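PDB 5BP8: Ent-copalyl diphosphate synthase from Streptomyces platensis, which appears to belong to the terpene synthase family, a largely helical protein probably built from two linked alpha-helical barrel domains. Local coordinates for residues R36-A41 against V79-T84; G126-A131 against G170-G175; T192-T197 against P221-A226. All coordinates share one frame; numbering follows the deposited sequence.

Contact 1. Residues R36-A41 against V79-T84; sequences RLVSLA and VEALLT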
# COMPACT_ATOMS: atom_id res chain seq x y z
N ARG A 36 -9.67 -13.22 -3.61
CA ARG A 36 -9.91 -13.84 -2.31
C ARG A 36 -11.42 -13.89 -1.98
O ARG A 36 -11.89 -14.91 -1.46
CB ARG A 36 -9.13 -13.18 -1.18
CG ARG A 36 -7.61 -13.38 -1.19
CD ARG A 36 -7.15 -14.85 -1.13
NE ARG A 36 -7.25 -15.44 -2.46
CZ ARG A 36 -7.70 -16.66 -2.73
NH1 ARG A 36 -7.83 -17.03 -4.01
NH2 ARG A 36 -7.99 -17.53 -1.75
N LEU A 37 -12.17 -12.82 -2.28
CA LEU A 37 -13.59 -12.84 -2.00
C LEU A 37 -14.35 -13.81 -2.86
O LEU A 37 -15.33 -14.43 -2.39
CB LEU A 37 -14.20 -11.43 -2.05
CG LEU A 37 -13.72 -10.45 -0.97
CD1 LEU A 37 -14.55 -9.18 -1.02
CD2 LEU A 37 -13.75 -11.07 0.41
N VAL A 38 -13.95 -13.94 -4.13
CA VAL A 38 -14.52 -14.94 -5.01
C VAL A 38 -14.32 -16.33 -4.41
O VAL A 38 -15.24 -17.18 -4.42
CB VAL A 38 -13.91 -14.88 -6.43
CG1 VAL A 38 -14.28 -16.10 -7.24
CG2 VAL A 38 -14.36 -13.62 -7.15
N SER A 39 -13.12 -16.58 -3.91
CA SER A 39 -12.82 -17.91 -3.38
C SER A 39 -13.49 -18.17 -2.03
O SER A 39 -14.05 -19.26 -1.79
CB SER A 39 -11.31 -18.06 -3.22
OG SER A 39 -10.98 -19.41 -2.97
N LEU A 40 -13.45 -17.18 -1.14
CA LEU A 40 -13.86 -17.37 0.26
C LEU A 40 -15.27 -16.92 0.59
O LEU A 40 -15.81 -17.39 1.59
CB LEU A 40 -12.91 -16.62 1.20
CG LEU A 40 -11.45 -17.03 1.10
CD1 LEU A 40 -10.58 -16.13 1.96
CD2 LEU A 40 -11.21 -18.50 1.43
N ALA A 41 -15.85 -16.02 -0.21
CA ALA A 41 -17.14 -15.41 0.12
C ALA A 41 -18.10 -15.33 -1.07
O ALA A 41 -18.51 -14.26 -1.47
CB ALA A 41 -16.91 -14.04 0.76
N VAL A 79 -5.97 -17.43 -9.95
CA VAL A 79 -6.04 -18.82 -10.37
C VAL A 79 -6.73 -19.70 -9.31
O VAL A 79 -7.65 -20.51 -9.63
CB VAL A 79 -4.65 -19.36 -10.76
CG1 VAL A 79 -4.65 -20.88 -10.91
CG2 VAL A 79 -4.16 -18.67 -12.02
N GLU A 80 -6.33 -19.52 -8.05
CA GLU A 80 -6.97 -20.28 -6.98
C GLU A 80 -8.48 -20.00 -6.93
O GLU A 80 -9.29 -20.95 -6.80
CB GLU A 80 -6.31 -20.00 -5.63
CG GLU A 80 -6.66 -21.03 -4.56
CD GLU A 80 -8.02 -20.85 -3.93
OE1 GLU A 80 -8.53 -19.69 -3.87
OE2 GLU A 80 -8.60 -21.87 -3.48
N ALA A 81 -8.86 -18.72 -7.05
CA ALA A 81 -10.27 -18.34 -7.01
C ALA A 81 -11.04 -18.96 -8.17
O ALA A 81 -12.17 -19.48 -7.98
CB ALA A 81 -10.43 -16.84 -7.03
N LEU A 82 -10.45 -18.93 -9.36
CA LEU A 82 -11.13 -19.51 -10.52
C LEU A 82 -11.30 -21.02 -10.40
O LEU A 82 -12.38 -21.54 -10.73
CB LEU A 82 -10.44 -19.13 -11.84
CG LEU A 82 -10.52 -17.63 -12.20
CD1 LEU A 82 -9.52 -17.28 -13.30
CD2 LEU A 82 -11.94 -17.21 -12.60
N LEU A 83 -10.28 -21.71 -9.90
CA LEU A 83 -10.40 -23.16 -9.69
C LEU A 83 -11.49 -23.46 -8.65
O LEU A 83 -12.32 -24.37 -8.83
CB LEU A 83 -9.07 -23.78 -9.27
CG LEU A 83 -7.97 -23.88 -10.35
CD1 LEU A 83 -6.60 -24.11 -9.73
CD2 LEU A 83 -8.32 -24.99 -11.35
N THR A 84 -11.49 -22.70 -7.56
CA THR A 84 -12.51 -22.85 -6.54
C THR A 84 -13.92 -22.60 -7.11
O THR A 84 -14.83 -23.42 -6.87
CB THR A 84 -12.22 -21.94 -5.32
OG1 THR A 84 -11.03 -22.41 -4.69
CG2 THR A 84 -13.37 -21.96 -4.32
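The flat guanidinium of Arg36 meets helix 72-86 at its edge. Glu80 OE1 and the backbone N of Ala81 both lie there, in the plane of the group. Two near-parallel helices pack here, consistent with the (alpha/alpha)-barrel fold of the squalene-hopene cyclase relatives. Segments 36-40 and 79-84 run in roughly the same direction, at 29° to each other, with their axes 8.1 Å apart at the closest point. Arg36 reaches Glu80 with two nitrogens, and both go to one oxygen. Arg36 NH1 is 2.8 Å from Glu80 OE1 in a fairly straight bond that uses the anti lone pair. Arg36 NH2 is 3.1 Å from Glu80 OE1, is more bent, and comes from above the carboxylate plane. The guanidinium and carboxylate planes are turned 69° apart, in keeping with that approach of NH2. Ser39 supplies the third donor to OE1, on the syn lone pair. Salt bridge and hydroxyl together give this buried carboxylate oxygen three donors. The other oxygen, OE2, is paired with Arg198, which also bonds Ser39 OG. Two arginines around one carboxylate would probably keep Glu80 ionised. Glu80 CG is anti to the backbone N (chi1 -164°) and the chain then bends at chi2, which turns the carboxylate toward Ser39. Arg36 NE is held by Ser77, one turn before Ala81, and this helps fix the rotation of the guanidinium. Beside the polar cluster the packing is apolar and close. Val38 CG1 lies 3.9 Å from Ala81 CB. The small residues Ser39 and Ala81 let the backbones approach, with their CA atoms 4.5 Å apart. Ser39 CB rests 3.9 Å from Ala81 CA, and Ser39 OG donates to Glu80 OE1 at 2.6 Å.

Contact 2. Residues G126-A131 against G170-G175; sequences GVEFVA and GALLAG
Phe129 fits against Leu172 and Leu173, and these three residues have the most surface buried by the contact. The phenyl ring reaches both leucines along one side. Phe129 CE1 is 3.8 Å from Leu172 CG, and Phe129 CZ is also 3.8 Å from Leu172 CD2. Leu172 approaches the ring obliquely. The backbone of Leu173 comes at the ring edge, near its plane, with Leu173 CA 4.0 Å from Phe129 CD1. Phe129 CD1 also meets Leu173 CD1 at 4.0 Å. The other methyl of Leu173, CD2, turns to the main chain and sits 3.8 Å from Phe129 O. Phe129 CG is anti to its carbonyl carbon (chi1 -57°), and this swings the ring across to the second helix. Leu172 CG stands anti to the backbone N (chi1 180°), which carries its CD2 to Phe129 CZ. Leu172 is exposed, whereas Phe129 and Leu173 are buried, so the contact runs from the surface inward. A water joins the two backbones. It donates to Glu128 O at 2.8 Å and accepts from Leu173 N at 2.9 Å. Leu173 N lies in the first turn of its helix, where amides have no carbonyl of the preceding turn to bond, and the water serves it. The carboxylate of Glu128 turns to Arg345 in a salt bridge. Gly126 and Gly170 are the N-caps of the two helices, both at positive phi. Segments 127-131 and 171-175 thus pack nearly perpendicular (crossing angle -88°), two helix starts that join helices 127-144 and 171-179 within a largely helical domain, as in terpene cyclase relatives.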
# COMPACT_ATOMS: atom_id res chain seq x y z
N GLY A 126 3.59 -10.01 3.72
CA GLY A 126 3.06 -11.36 4.01
C GLY A 126 3.24 -12.41 2.90
O GLY A 126 2.63 -13.48 2.95
N VAL A 127 4.09 -12.13 1.93
CA VAL A 127 4.28 -13.02 0.79
C VAL A 127 4.69 -14.47 1.20
O VAL A 127 4.26 -15.44 0.57
CB VAL A 127 5.25 -12.43 -0.23
CG1 VAL A 127 6.68 -12.28 0.32
CG2 VAL A 127 5.25 -13.26 -1.49
N GLU A 128 5.47 -14.58 2.27
CA GLU A 128 5.88 -15.88 2.82
C GLU A 128 4.71 -16.70 3.37
O GLU A 128 4.88 -17.89 3.65
CB GLU A 128 6.89 -15.69 3.95
CG GLU A 128 8.14 -14.97 3.53
CD GLU A 128 8.91 -14.42 4.73
OE1 GLU A 128 8.37 -13.55 5.46
OE2 GLU A 128 10.04 -14.88 4.94
N PHE A 129 3.56 -16.08 3.58
CA PHE A 129 2.36 -16.80 3.99
C PHE A 129 1.41 -16.95 2.82
O PHE A 129 0.94 -18.04 2.52
CB PHE A 129 1.67 -16.10 5.16
CG PHE A 129 2.58 -15.94 6.35
CD1 PHE A 129 2.88 -17.03 7.13
CD2 PHE A 129 3.19 -14.72 6.64
CE1 PHE A 129 3.75 -16.91 8.21
CE2 PHE A 129 4.06 -14.59 7.70
CZ PHE A 129 4.34 -15.68 8.50
N VAL A 130 1.13 -15.82 2.18
CA VAL A 130 0.13 -15.74 1.13
C VAL A 130 0.47 -16.67 -0.06
O VAL A 130 -0.38 -17.43 -0.53
CB VAL A 130 0.07 -14.28 0.65
CG1 VAL A 130 -0.72 -14.15 -0.62
CG2 VAL A 130 -0.55 -13.42 1.75
N ALA A 131 1.71 -16.60 -0.51
CA ALA A 131 2.09 -17.30 -1.73
C ALA A 131 2.08 -18.83 -1.56
O ALA A 131 1.40 -19.53 -2.33
CB ALA A 131 3.41 -16.79 -2.27
N GLY A 170 6.95 -22.60 2.44
CA GLY A 170 5.80 -23.17 3.22
C GLY A 170 6.10 -23.64 4.65
O GLY A 170 5.18 -23.86 5.44
N ALA A 171 7.38 -23.75 5.00
CA ALA A 171 7.76 -24.16 6.35
C ALA A 171 7.31 -23.15 7.40
O ALA A 171 6.76 -23.54 8.44
CB ALA A 171 9.27 -24.38 6.42
N LEU A 172 7.54 -21.86 7.15
CA LEU A 172 7.10 -20.83 8.11
C LEU A 172 5.57 -20.81 8.25
O LEU A 172 5.04 -20.69 9.36
CB LEU A 172 7.63 -19.48 7.73
CG LEU A 172 7.26 -18.30 8.62
CD1 LEU A 172 7.70 -18.54 10.06
CD2 LEU A 172 7.89 -17.04 8.09
N LEU A 173 4.86 -20.92 7.15
CA LEU A 173 3.39 -20.99 7.19
C LEU A 173 2.93 -22.17 8.05
O LEU A 173 2.02 -22.02 8.88
CB LEU A 173 2.82 -21.08 5.76
CG LEU A 173 1.31 -21.31 5.62
CD1 LEU A 173 0.54 -20.20 6.28
CD2 LEU A 173 0.94 -21.43 4.13
N ALA A 174 3.55 -23.33 7.87
CA ALA A 174 3.20 -24.51 8.63
C ALA A 174 3.42 -24.26 10.14
O ALA A 174 2.60 -24.65 10.97
CB ALA A 174 4.02 -25.71 8.15
N GLY A 175 4.52 -23.59 10.47
CA GLY A 175 4.84 -23.28 11.85
C GLY A 175 3.83 -22.34 12.47
O GLY A 175 3.41 -22.54 13.60
O HOH W 1 6.02 -20.24 4.62

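Contact 3. Residues T192-T197 against P221-A226; sequences TLEAVT and PAATAA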
# COMPACT_ATOMS: atom_id res chain seq x y z
N THR A 192 -3.40 -10.77 7.26
CA THR A 192 -3.11 -11.89 6.37
C THR A 192 -3.72 -13.23 6.87
O THR A 192 -3.30 -14.33 6.48
CB THR A 192 -1.60 -11.98 6.05
OG1 THR A 192 -1.37 -12.95 5.01
CG2 THR A 192 -0.80 -12.31 7.19
N LEU A 193 -4.77 -13.11 7.67
CA LEU A 193 -5.39 -14.28 8.27
C LEU A 193 -5.76 -15.35 7.22
O LEU A 193 -5.63 -16.54 7.48
CB LEU A 193 -6.64 -13.90 9.06
CG LEU A 193 -7.50 -15.02 9.67
CD1 LEU A 193 -6.70 -15.83 10.68
CD2 LEU A 193 -8.75 -14.45 10.32
N GLU A 194 -6.20 -14.92 6.05
CA GLU A 194 -6.70 -15.87 5.01
C GLU A 194 -5.62 -16.80 4.48
O GLU A 194 -5.91 -17.83 3.89
CB GLU A 194 -7.38 -15.10 3.85
CG GLU A 194 -6.45 -14.53 2.78
CD GLU A 194 -5.76 -13.22 3.16
OE1 GLU A 194 -5.90 -12.76 4.33
OE2 GLU A 194 -5.10 -12.63 2.26
N ALA A 195 -4.36 -16.41 4.65
CA ALA A 195 -3.25 -17.28 4.31
C ALA A 195 -3.08 -18.40 5.33
O ALA A 195 -2.64 -19.48 4.98
CB ALA A 195 -1.97 -16.49 4.22
N VAL A 196 -3.41 -18.10 6.58
CA VAL A 196 -3.31 -19.04 7.66
C VAL A 196 -4.46 -20.05 7.60
O VAL A 196 -4.23 -21.25 7.77
CB VAL A 196 -3.29 -18.30 9.01
CG1 VAL A 196 -3.18 -19.27 10.16
CG2 VAL A 196 -2.13 -17.30 9.04
N THR A 197 -5.66 -19.57 7.32
CA THR A 197 -6.84 -20.40 7.27
C THR A 197 -7.88 -19.80 6.37
O THR A 197 -8.02 -18.59 6.33
CB THR A 197 -7.46 -20.62 8.68
OG1 THR A 197 -8.61 -21.49 8.58
CG2 THR A 197 -7.89 -19.32 9.32
N PRO A 221 -10.44 -7.05 3.61
CA PRO A 221 -11.64 -7.82 3.26
C PRO A 221 -11.40 -9.33 3.24
O PRO A 221 -12.25 -10.11 3.72
CB PRO A 221 -11.98 -7.28 1.86
CG PRO A 221 -11.46 -5.91 1.88
CD PRO A 221 -10.16 -6.00 2.62
N ALA A 222 -10.28 -9.78 2.68
CA ALA A 222 -9.98 -11.22 2.63
C ALA A 222 -9.89 -11.84 4.05
O ALA A 222 -10.44 -12.91 4.29
CB ALA A 222 -8.67 -11.47 1.88
N ALA A 223 -9.17 -11.19 4.95
CA ALA A 223 -9.00 -11.72 6.32
C ALA A 223 -10.36 -11.79 7.01
O ALA A 223 -10.64 -12.73 7.77
CB ALA A 223 -8.04 -10.84 7.12
N THR A 224 -11.21 -10.79 6.75
CA THR A 224 -12.54 -10.73 7.33
C THR A 224 -13.39 -11.88 6.82
O THR A 224 -14.13 -12.51 7.60
CB THR A 224 -13.25 -9.38 7.06
OG1 THR A 224 -12.41 -8.28 7.49
CG2 THR A 224 -14.57 -9.29 7.80
N ALA A 225 -13.28 -12.18 5.54
CA ALA A 225 -13.99 -13.32 4.96
C ALA A 225 -13.54 -14.63 5.62
O ALA A 225 -14.35 -15.51 5.88
CB ALA A 225 -13.77 -13.38 3.45
N ALA A 226 -12.24 -14.78 5.85
CA ALA A 226 -11.70 -16.00 6.45
C ALA A 226 -12.20 -16.15 7.89
O ALA A 226 -12.58 -17.24 8.34
CB ALA A 226 -10.17 -15.97 6.41
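Glu194 lies against Ala222, Ala223 and Ala226 at the start of helix 221-228. Glu194 CB is 3.9 Å from Ala226 CB and 3.8 Å from Ala222 O. The next atom, CG, meets Ala222 CB. Glu194 CD is 3.6 Å from Ala222 CB. Glu194 OE1 comes 3.7 Å from Ala223 N. OE2 still lies near Ala222 CB, but its polar partners are Tyr32 OH, in a hydrogen bond, and Lys498 NZ, in a salt bridge. CG stands between the backbone N and the carbonyl carbon (chi1 82°) and the chain bends at chi2, which lays the carboxylate along the alanines. Leu193 packs one step beside it, with Leu193 CB 3.9 Å from Ala223 CB and Leu193 CD2 3.6 Å from Ala223 O. Ala226 CB fills the far end of the contact, 3.4 Å from Thr197 O. Small residues on helix 221-228 thus accept the short, weakly bonded helix 193-196 closely. Helix 31-40 adjoins both partners, with Leu40 on Glu194 and Arg36 on Ala222, while Phe129 of helix 127-144 touches Ala195 and Lys498 comes from between strands 495-496 and 500-501.

In the fold
From the N terminus the three contacts come in series, and none encloses or crosses another. Contact 1 closes a loop of 37 residues that carries helix 47-57 and brings helix 72-86 back to helix 31-40. Contact 2 closes the next loop, of 38 residues, and sets helix 171-179 across the start of helix 127-144. Contact 3 closes a shorter loop of 23 residues without helix or strand. Contacts 1 and 2 do not touch, with nearest atoms about 6 Å apart. Contact 3 touches both: helix 31-40 packs on both of its segments, and both segments of contact 2 meet residues 192-197. It thereby ties helices 31-40, 127-144 and 171-179 together.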